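Local coordinates for protein extracellular ligand-binding receptor (Sphaerobacter thermophilus, PDB 4ZPJ) that probably binds a small solute outside the cell and presents it to an ABC transporter, as other receptors of the leucine-binding protein family do, at residues Val288-Leu293 with Gly331-Leu336; Ala156-Pro161 with Phe418-Phe423; Ala199-Ala204 with Glu226-Ile231. All blocks are in the same frame, centred on the assembly; numbering follows the deposited sequence.

Contact 1 (Val288-Leu293 with Gly331-Leu336); sequences VDQSIL and GILPGL
The Asp289 carboxylate turns its OD1 to the backbone N-H of Leu336, which meets it on the syn side only 16° out of the carboxylate plane, at 3.1 Å from Leu336 N to OD1. The other oxygen, OD2, is held from within its own loop: Ser291 OG donates into its anti lone pair at 2.6 Å from OG to OD2, while Ser291 N comes from above the plane and closes an Asx turn. The second flat group, the Gln290 amide, carries Leu333 over one face, with Leu333 CD1 3.9 Å from Gln290 NE2. At the oxygen end of that amide a water gives one hydrogen to Gln290 OE1 and the other to Pro334 O. The Gln290 chain makes this reach because it folds back at chi2 (73°), which raises the amide from the backbone to the Leu333 side chain. In the bilobal fold of the family, this contact ties the loop after the edge strand 281-283 to the start of helix 336-354. Gly335 is the N-cap residue of that helix and Leu336 its first helical residue, so the positive end of the helix dipole would probably stabilise the negative Asp289. A side chain at Gly335 would probably be crowded by Asp289 OD1 and Gln290 CB. Leu336 CB also rests against the carboxylate, 3.3 Å from Asp289 OD1. Asp338, in the first turn of the helix, takes the N-H of Gly335, and Leu333 packs on Val322 and Thr326 of helix 316-328.

Contact 2 (Ala156-Pro161 with Phe418-Phe423); sequences ALTRDP and FDDLSF. With ZN (zinc ion), chain C.
Arg159, the last residue of helix 156-159, and Leu421 of the C-terminal tail bring their CA atoms to 6.5 Å, the shortest CA-CA separation between the segments. A bend at chi3 (55°) turns the Arg159 guanidinium toward the tail, where it grips Phe423 O end-on, NH1 at 2.9 Å and NH2 at 3.0 Å, both from one face of the carbonyl plane. NH2 also donates a nearly straight bond (166°) to Asp420 O at 2.8 Å. These acceptors lie at the guanidinium edge, while the Phe423 ring stacks flat on one face, planes 3° apart and offset. Phe423 OXT adds a long salt bridge to NH1. Replacing Arg159 by alanine would strip both carbonyl oxygens of these donors and is likely to leave the ring face without this cover and the chain end less firmly held. Beside Arg159, Thr158 OG1 donates to Asp420 OD2 at 2.5 Å. Asp419 OD1 closes an Asx turn with Leu421 N and accepts from Ser422 OG on its opposite face, while Asp419 OD2 binds a zinc ion at 2.1 Å. The tail leaves strand 407-418 and lies between helix 156-159 and helix 203-218, whose Ala211 and Arg215 touch the Phe423 side chain.

Contact 3 (Ala199-Ala204 with Glu226-Ile231); sequences AADYAA and EVVAPI. With ZN (zinc ion), chain G.
Ala199 and Val228, and next to them Ala200 and Ala229, pair in parallel as neighbouring strands of a beta-alpha-beta unit: strand 194-200, helix 203-218 and the edge strand 222-229. Three backbone hydrogen bonds make the ladder. Ala199 gives its N-H to Val227 O and receives that of Ala229 on its own O, and Asp201 N continues the pattern to Ala229 O at 2.9 Å. CA-H...O contacts fill in between, with Val228 CA 3.3 Å from Ala199 O. Beyond the paired residues the chain turns sharply, Asp201 being the centre of an inverse gamma turn whose bond from Tyr202 N to Ala200 O is weak. Apolar contacts cover this turn: Ile231 CD1 sits over a face of the Tyr202 ring in a CH-pi contact, 4.0 Å from the centroid and 28° off the normal, and CD1 also touches Ala200 CB, at 4.3 Å. Of a different kind is Val228 CG1 on the neighbouring strand, which lies against the Asp201 carboxylate, 3.2 Å from OD2. Metal bonds complete the set. With CG anti to the backbone N (chi1 -165°), Asp201 puts OD1 on a zinc ion that His206 NE2, from the first turn of helix 203-218, and two waters also bind; the zinc lies 2.0 Å from Asp201 OD1.

Overall arrangement
The three contacts are separate. The centres of contacts 1 and 2 lie about 27 Å apart, those of contacts 1 and 3 about 23 Å, and those of contacts 2 and 3 about 21 Å. Even in the last pair the nearest atoms stand about 9 Å apart. Along the chain, contact 2 closes the long loop that holds both others, with contact 3 completed before contact 1 opens. Contacts 1 and 2 lie on opposite sides of the chain's centre. Helix 203-218 touches both contacts 2 and 3, packing on the C-terminal Phe423 and, through Met209, on Ala199 and Val228. Contacts 2 and 3 each hold a zinc ligand; at contact 1 the Pro334 side chain is about 10 Å from a zinc ion.

Contact 1 (Val288-Leu293 with Gly331-Leu336)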
loop_
_atom_site.group_PDB
_atom_site.type_symbol
_atom_site.label_atom_id
_atom_site.label_comp_id
_atom_site.label_asym_id
_atom_site.label_seq_id
_atom_site.Cartn_x
_atom_site.Cartn_y
_atom_site.Cartn_z
ATOM N N VAL A 288 -2.443 -9.909 6.154
ATOM C CA VAL A 288 -2.443 -11.218 5.497
ATOM C C VAL A 288 -1.690 -11.170 4.150
ATOM O O VAL A 288 -1.942 -11.960 3.228
ATOM C CB VAL A 288 -3.876 -11.777 5.332
ATOM C CG1 VAL A 288 -4.473 -12.080 6.694
ATOM C CG2 VAL A 288 -4.767 -10.833 4.543
ATOM N N ASP A 289 -0.761 -10.233 4.032
ATOM C CA ASP A 289 0.048 -10.094 2.834
ATOM C C ASP A 289 0.794 -11.387 2.546
ATOM O O ASP A 289 1.208 -12.115 3.463
ATOM C CB ASP A 289 1.075 -8.963 2.991
ATOM C CG ASP A 289 1.905 -8.720 1.676
ATOM O OD1 ASP A 289 1.289 -8.379 0.647
ATOM O OD2 ASP A 289 3.145 -8.892 1.665
ATOM N N GLN A 290 0.985 -11.626 1.249
ATOM C CA GLN A 290 1.650 -12.766 0.679
ATOM C C GLN A 290 2.954 -13.108 1.346
ATOM O O GLN A 290 3.236 -14.250 1.554
ATOM C CB GLN A 290 2.030 -12.429 -0.785
ATOM C CG GLN A 290 2.562 -13.633 -1.540
ATOM C CD GLN A 290 1.439 -14.588 -1.846
ATOM O OE1 GLN A 290 0.365 -14.157 -2.304
ATOM N NE2 GLN A 290 1.650 -15.865 -1.586
ATOM N N SER A 291 3.754 -12.110 1.653
ATOM C CA SER A 291 5.041 -12.365 2.299
ATOM C C SER A 291 4.916 -13.050 3.642
ATOM O O SER A 291 5.857 -13.710 4.076
ATOM C CB SER A 291 5.810 -11.077 2.491
ATOM O OG SER A 291 4.964 -10.095 3.061
ATOM N N ILE A 292 3.789 -12.902 4.334
ATOM C CA ILE A 292 3.726 -13.507 5.671
ATOM C C ILE A 292 2.621 -14.523 5.793
ATOM O O ILE A 292 2.438 -15.101 6.853
ATOM C CB ILE A 292 3.596 -12.452 6.762
ATOM C CG1 ILE A 292 2.414 -11.508 6.492
ATOM C CG2 ILE A 292 4.865 -11.625 6.817
ATOM C CD1 ILE A 292 2.057 -10.633 7.672
ATOM N N LEU A 293 1.911 -14.743 4.695
ATOM C CA LEU A 293 0.790 -15.657 4.650
ATOM C C LEU A 293 1.181 -17.067 5.019
ATOM O O LEU A 293 0.527 -17.686 5.827
ATOM C CB LEU A 293 0.102 -15.604 3.286
ATOM C CG LEU A 293 -1.368 -16.004 3.298
ATOM C CD1 LEU A 293 -2.129 -15.510 4.529
ATOM C CD2 LEU A 293 -2.048 -15.526 2.045
ATOM N N GLY A 331 10.265 -18.162 -8.915
ATOM C CA GLY A 331 8.937 -18.687 -8.505
ATOM C C GLY A 331 8.230 -17.944 -7.361
ATOM O O GLY A 331 7.088 -18.277 -7.028
ATOM N N ILE A 332 8.890 -16.945 -6.755
ATOM C CA ILE A 332 8.297 -16.226 -5.654
ATOM C C ILE A 332 7.176 -15.291 -6.171
ATOM O O ILE A 332 7.297 -14.636 -7.212
ATOM C CB ILE A 332 9.342 -15.466 -4.826
ATOM C CG1 ILE A 332 10.349 -16.461 -4.202
ATOM C CG2 ILE A 332 8.672 -14.687 -3.702
ATOM C CD1 ILE A 332 11.625 -15.795 -3.740
ATOM N N LEU A 333 6.074 -15.265 -5.448
ATOM C CA LEU A 333 4.890 -14.519 -5.887
ATOM C C LEU A 333 5.041 -13.074 -5.410
ATOM O O LEU A 333 5.537 -12.841 -4.331
ATOM C CB LEU A 333 3.594 -15.174 -5.323
ATOM C CG LEU A 333 3.132 -16.525 -5.891
ATOM C CD1 LEU A 333 1.792 -16.990 -5.359
ATOM C CD2 LEU A 333 3.012 -16.509 -7.383
ATOM N N PRO A 334 4.609 -12.101 -6.222
ATOM C CA PRO A 334 4.606 -10.722 -5.780
ATOM C C PRO A 334 3.512 -10.437 -4.784
ATOM O O PRO A 334 2.425 -11.013 -4.876
ATOM C CB PRO A 334 4.321 -9.950 -7.065
ATOM C CG PRO A 334 3.466 -10.864 -7.838
ATOM C CD PRO A 334 3.981 -12.250 -7.544
ATOM N N GLY A 335 3.813 -9.558 -3.842
ATOM C CA GLY A 335 2.842 -9.065 -2.921
ATOM C C GLY A 335 2.562 -7.596 -3.083
ATOM O O GLY A 335 2.706 -7.031 -4.170
ATOM N N LEU A 336 2.192 -6.973 -1.963
ATOM C CA LEU A 336 1.627 -5.643 -1.960
ATOM C C LEU A 336 2.618 -4.571 -2.361
ATOM O O LEU A 336 2.309 -3.675 -3.170
ATOM C CB LEU A 336 1.164 -5.335 -0.526
ATOM C CG LEU A 336 -0.337 -5.197 -0.413
ATOM C CD1 LEU A 336 -0.857 -5.654 0.938
ATOM C CD2 LEU A 336 -0.608 -3.716 -0.665
HETATM O O HOH W 1 -0.125 -11.577 -3.710
#

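Contact 2 (Ala156-Pro161 with Phe418-Phe423)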
loop_
_atom_site.group_PDB
_atom_site.type_symbol
_atom_site.label_atom_id
_atom_site.label_comp_id
_atom_site.label_asym_id
_atom_site.label_seq_id
_atom_site.Cartn_x
_atom_site.Cartn_y
_atom_site.Cartn_z
ATOM N N ALA A 156 -2.448 12.859 5.231
ATOM C CA ALA A 156 -2.308 14.258 4.882
ATOM C C ALA A 156 -1.628 14.502 3.523
ATOM O O ALA A 156 -1.924 15.487 2.854
ATOM C CB ALA A 156 -1.574 15.004 5.987
ATOM N N LEU A 157 -0.727 13.631 3.094
ATOM C CA LEU A 157 0.042 13.981 1.922
ATOM C C LEU A 157 -0.842 14.262 0.714
ATOM O O LEU A 157 -0.483 15.081 -0.112
ATOM C CB LEU A 157 1.054 12.894 1.588
ATOM C CG LEU A 157 2.137 13.245 0.575
ATOM C CD1 LEU A 157 3.027 14.341 1.181
ATOM C CD2 LEU A 157 2.914 11.982 0.231
ATOM N N THR A 158 -1.987 13.584 0.607
ATOM C CA THR A 158 -2.927 13.839 -0.481
ATOM C C THR A 158 -4.274 14.431 -0.021
ATOM O O THR A 158 -4.978 15.093 -0.807
ATOM C CB THR A 158 -3.196 12.548 -1.354
ATOM O OG1 THR A 158 -3.646 11.419 -0.561
ATOM C CG2 THR A 158 -1.956 12.142 -2.139
ATOM N N ARG A 159 -4.656 14.174 1.218
ATOM C CA ARG A 159 -5.954 14.578 1.701
ATOM C C ARG A 159 -6.024 15.981 2.304
ATOM O O ARG A 159 -7.071 16.614 2.302
ATOM C CB ARG A 159 -6.433 13.529 2.697
ATOM C CG ARG A 159 -6.830 12.248 2.007
ATOM C CD ARG A 159 -6.836 11.044 2.912
ATOM N NE ARG A 159 -7.677 11.237 4.074
ATOM C CZ ARG A 159 -8.985 11.034 4.096
ATOM N NH1 ARG A 159 -9.639 11.252 5.216
ATOM N NH2 ARG A 159 -9.644 10.625 3.009
ATOM N N ASP A 160 -4.913 16.463 2.824
ATOM C CA ASP A 160 -4.830 17.801 3.374
ATOM C C ASP A 160 -4.457 18.739 2.246
ATOM O O ASP A 160 -3.363 18.629 1.720
ATOM C CB ASP A 160 -3.768 17.858 4.502
ATOM C CG ASP A 160 -3.715 19.225 5.215
ATOM O OD1 ASP A 160 -4.245 20.252 4.694
ATOM O OD2 ASP A 160 -3.102 19.288 6.301
ATOM N N PRO A 161 -5.345 19.687 1.908
ATOM C CA PRO A 161 -5.026 20.618 0.831
ATOM C C PRO A 161 -3.730 21.411 1.070
ATOM O O PRO A 161 -3.141 21.850 0.111
ATOM C CB PRO A 161 -6.246 21.570 0.772
ATOM C CG PRO A 161 -7.339 20.899 1.537
ATOM C CD PRO A 161 -6.654 19.973 2.527
ATOM N N PHE A 418 -12.131 3.399 -6.425
ATOM C CA PHE A 418 -12.119 3.809 -5.057
ATOM C C PHE A 418 -10.970 4.809 -4.808
ATOM O O PHE A 418 -9.789 4.474 -4.935
ATOM C CB PHE A 418 -12.016 2.609 -4.184
ATOM C CG PHE A 418 -12.476 2.874 -2.772
ATOM C CD1 PHE A 418 -13.839 2.955 -2.475
ATOM C CD2 PHE A 418 -11.553 3.079 -1.777
ATOM C CE1 PHE A 418 -14.234 3.196 -1.180
ATOM C CE2 PHE A 418 -11.939 3.371 -0.485
ATOM C CZ PHE A 418 -13.268 3.406 -0.179
ATOM N N ASP A 419 -11.327 6.047 -4.476
ATOM C CA ASP A 419 -10.332 7.088 -4.304
ATOM C C ASP A 419 -9.903 7.294 -2.854
ATOM O O ASP A 419 -10.457 6.661 -1.942
ATOM C CB ASP A 419 -10.775 8.402 -4.923
ATOM C CG ASP A 419 -12.023 8.984 -4.308
ATOM O OD1 ASP A 419 -12.224 8.982 -3.069
ATOM O OD2 ASP A 419 -12.818 9.503 -5.119
ATOM N N ASP A 420 -8.934 8.175 -2.654
ATOM C CA ASP A 420 -8.368 8.384 -1.324
ATOM C C ASP A 420 -9.102 9.481 -0.523
ATOM O O ASP A 420 -8.613 9.985 0.464
ATOM C CB ASP A 420 -6.841 8.638 -1.405
ATOM C CG ASP A 420 -6.482 9.869 -2.209
ATOM O OD1 ASP A 420 -7.335 10.379 -2.966
ATOM O OD2 ASP A 420 -5.313 10.312 -2.121
ATOM N N LEU A 421 -10.308 9.827 -0.923
ATOM C CA LEU A 421 -10.986 10.910 -0.283
ATOM C C LEU A 421 -12.298 10.460 0.288
ATOM O O LEU A 421 -13.001 11.271 0.818
ATOM C CB LEU A 421 -11.275 11.994 -1.300
ATOM C CG LEU A 421 -10.108 12.718 -1.956
ATOM C CD1 LEU A 421 -10.647 13.558 -3.115
ATOM C CD2 LEU A 421 -9.460 13.595 -0.916
ATOM N N SER A 422 -12.644 9.184 0.182
ATOM C CA SER A 422 -14.061 8.788 0.349
ATOM C C SER A 422 -14.266 8.132 1.744
ATOM O O SER A 422 -15.047 7.199 1.900
ATOM C CB SER A 422 -14.470 7.872 -0.822
ATOM O OG SER A 422 -13.453 6.864 -1.066
ATOM N N PHE A 423 -13.539 8.645 2.735
ATOM C CA PHE A 423 -13.453 8.061 4.072
ATOM C C PHE A 423 -12.720 9.043 4.986
ATOM O O PHE A 423 -12.205 10.079 4.504
ATOM C CB PHE A 423 -12.785 6.660 4.078
ATOM C CG PHE A 423 -11.366 6.626 3.543
ATOM C CD1 PHE A 423 -10.297 6.947 4.352
ATOM C CD2 PHE A 423 -11.116 6.279 2.228
ATOM C CE1 PHE A 423 -9.000 6.963 3.871
ATOM C CE2 PHE A 423 -9.812 6.254 1.739
ATOM C CZ PHE A 423 -8.749 6.610 2.584
ATOM O OXT PHE A 423 -12.660 8.827 6.201
HETATM ZN ZN ZN C . -14.780 10.169 -4.676
#

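Contact 3 (Ala199-Ala204 with Glu226-Ile231)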
loop_
_atom_site.group_PDB
_atom_site.type_symbol
_atom_site.label_atom_id
_atom_site.label_comp_id
_atom_site.label_asym_id
_atom_site.label_seq_id
_atom_site.Cartn_x
_atom_site.Cartn_y
_atom_site.Cartn_z
ATOM N N ALA A 199 -5.647 -1.808 16.632
ATOM C CA ALA A 199 -4.437 -1.564 15.853
ATOM C C ALA A 199 -3.197 -1.459 16.657
ATOM O O ALA A 199 -3.239 -1.125 17.841
ATOM C CB ALA A 199 -4.568 -0.280 15.062
ATOM N N ALA A 200 -2.071 -1.667 15.983
ATOM C CA ALA A 200 -0.785 -1.312 16.544
ATOM C C ALA A 200 -0.809 0.188 16.776
ATOM O O ALA A 200 -1.421 0.931 15.994
ATOM C CB ALA A 200 0.332 -1.664 15.581
ATOM N N ASP A 201 -0.145 0.627 17.824
ATOM C CA ASP A 201 -0.227 2.014 18.274
ATOM C C ASP A 201 0.814 2.856 17.586
ATOM O O ASP A 201 1.876 3.175 18.170
ATOM C CB ASP A 201 0.021 2.094 19.787
ATOM C CG ASP A 201 -0.413 3.443 20.400
ATOM O OD1 ASP A 201 -0.755 4.392 19.630
ATOM O OD2 ASP A 201 -0.438 3.525 21.664
ATOM N N TYR A 202 0.524 3.225 16.352
ATOM C CA TYR A 202 1.301 4.252 15.671
ATOM C C TYR A 202 0.395 4.971 14.654
ATOM O O TYR A 202 -0.815 4.647 14.512
ATOM C CB TYR A 202 2.601 3.673 15.067
ATOM C CG TYR A 202 2.422 2.732 13.863
ATOM C CD1 TYR A 202 1.601 1.599 13.946
ATOM C CD2 TYR A 202 3.106 2.954 12.666
ATOM C CE1 TYR A 202 1.454 0.727 12.878
ATOM C CE2 TYR A 202 2.960 2.096 11.577
ATOM C CZ TYR A 202 2.124 0.982 11.692
ATOM O OH TYR A 202 1.951 0.099 10.674
ATOM N N ALA A 203 0.978 5.961 13.976
ATOM C CA ALA A 203 0.222 6.871 13.136
ATOM C C ALA A 203 -0.630 6.086 12.124
ATOM O O ALA A 203 -1.818 6.291 12.068
ATOM C CB ALA A 203 1.150 7.868 12.449
ATOM N N ALA A 204 -0.031 5.163 11.390
ATOM C CA ALA A 204 -0.749 4.419 10.353
ATOM C C ALA A 204 -1.921 3.626 10.941
ATOM O O ALA A 204 -2.994 3.525 10.333
ATOM C CB ALA A 204 0.194 3.504 9.597
ATOM N N GLU A 226 -12.102 1.065 20.736
ATOM C CA GLU A 226 -10.813 0.971 20.038
ATOM C C GLU A 226 -9.808 0.436 21.043
ATOM O O GLU A 226 -9.700 0.953 22.147
ATOM C CB GLU A 226 -10.324 2.345 19.564
ATOM C CG GLU A 226 -11.304 3.149 18.698
ATOM C CD GLU A 226 -10.694 4.439 18.105
ATOM O OE1 GLU A 226 -11.438 5.184 17.410
ATOM O OE2 GLU A 226 -9.487 4.739 18.323
ATOM N N VAL A 227 -9.084 -0.606 20.655
ATOM C CA VAL A 227 -8.035 -1.165 21.456
ATOM C C VAL A 227 -6.708 -1.110 20.691
ATOM O O VAL A 227 -6.512 -1.668 19.587
ATOM C CB VAL A 227 -8.322 -2.624 21.861
ATOM C CG1 VAL A 227 -7.214 -3.158 22.782
ATOM C CG2 VAL A 227 -9.665 -2.738 22.569
ATOM N N VAL A 228 -5.763 -0.485 21.329
ATOM C CA VAL A 228 -4.486 -0.281 20.754
ATOM C C VAL A 228 -3.415 -1.061 21.540
ATOM O O VAL A 228 -3.532 -1.257 22.756
ATOM C CB VAL A 228 -4.294 1.218 20.694
ATOM C CG1 VAL A 228 -2.951 1.630 21.213
ATOM C CG2 VAL A 228 -4.583 1.685 19.262
ATOM N N ALA A 229 -2.399 -1.546 20.824
ATOM C CA ALA A 229 -1.317 -2.331 21.409
ATOM C C ALA A 229 0.015 -1.760 20.962
ATOM O O ALA A 229 0.118 -1.418 19.802
ATOM C CB ALA A 229 -1.445 -3.771 20.957
ATOM N N PRO A 230 1.026 -1.625 21.875
ATOM C CA PRO A 230 2.280 -1.011 21.391
ATOM C C PRO A 230 2.912 -1.769 20.242
ATOM O O PRO A 230 2.760 -2.986 20.127
ATOM C CB PRO A 230 3.223 -1.080 22.597
ATOM C CG PRO A 230 2.345 -1.302 23.794
ATOM C CD PRO A 230 1.107 -2.016 23.292
ATOM N N ILE A 231 3.678 -1.060 19.432
ATOM C CA ILE A 231 4.528 -1.716 18.462
ATOM C C ILE A 231 5.424 -2.708 19.193
ATOM O O ILE A 231 5.926 -2.368 20.269
ATOM C CB ILE A 231 5.465 -0.727 17.744
ATOM C CG1 ILE A 231 4.687 0.369 17.030
ATOM C CG2 ILE A 231 6.347 -1.485 16.752
ATOM C CD1 ILE A 231 4.279 -0.037 15.665
HETATM ZN ZN ZN G . -1.478 6.210 19.645
HETATM O O HOH W 2 0.303 7.118 18.634
HETATM O O HOH W 3 -2.679 5.732 21.166
#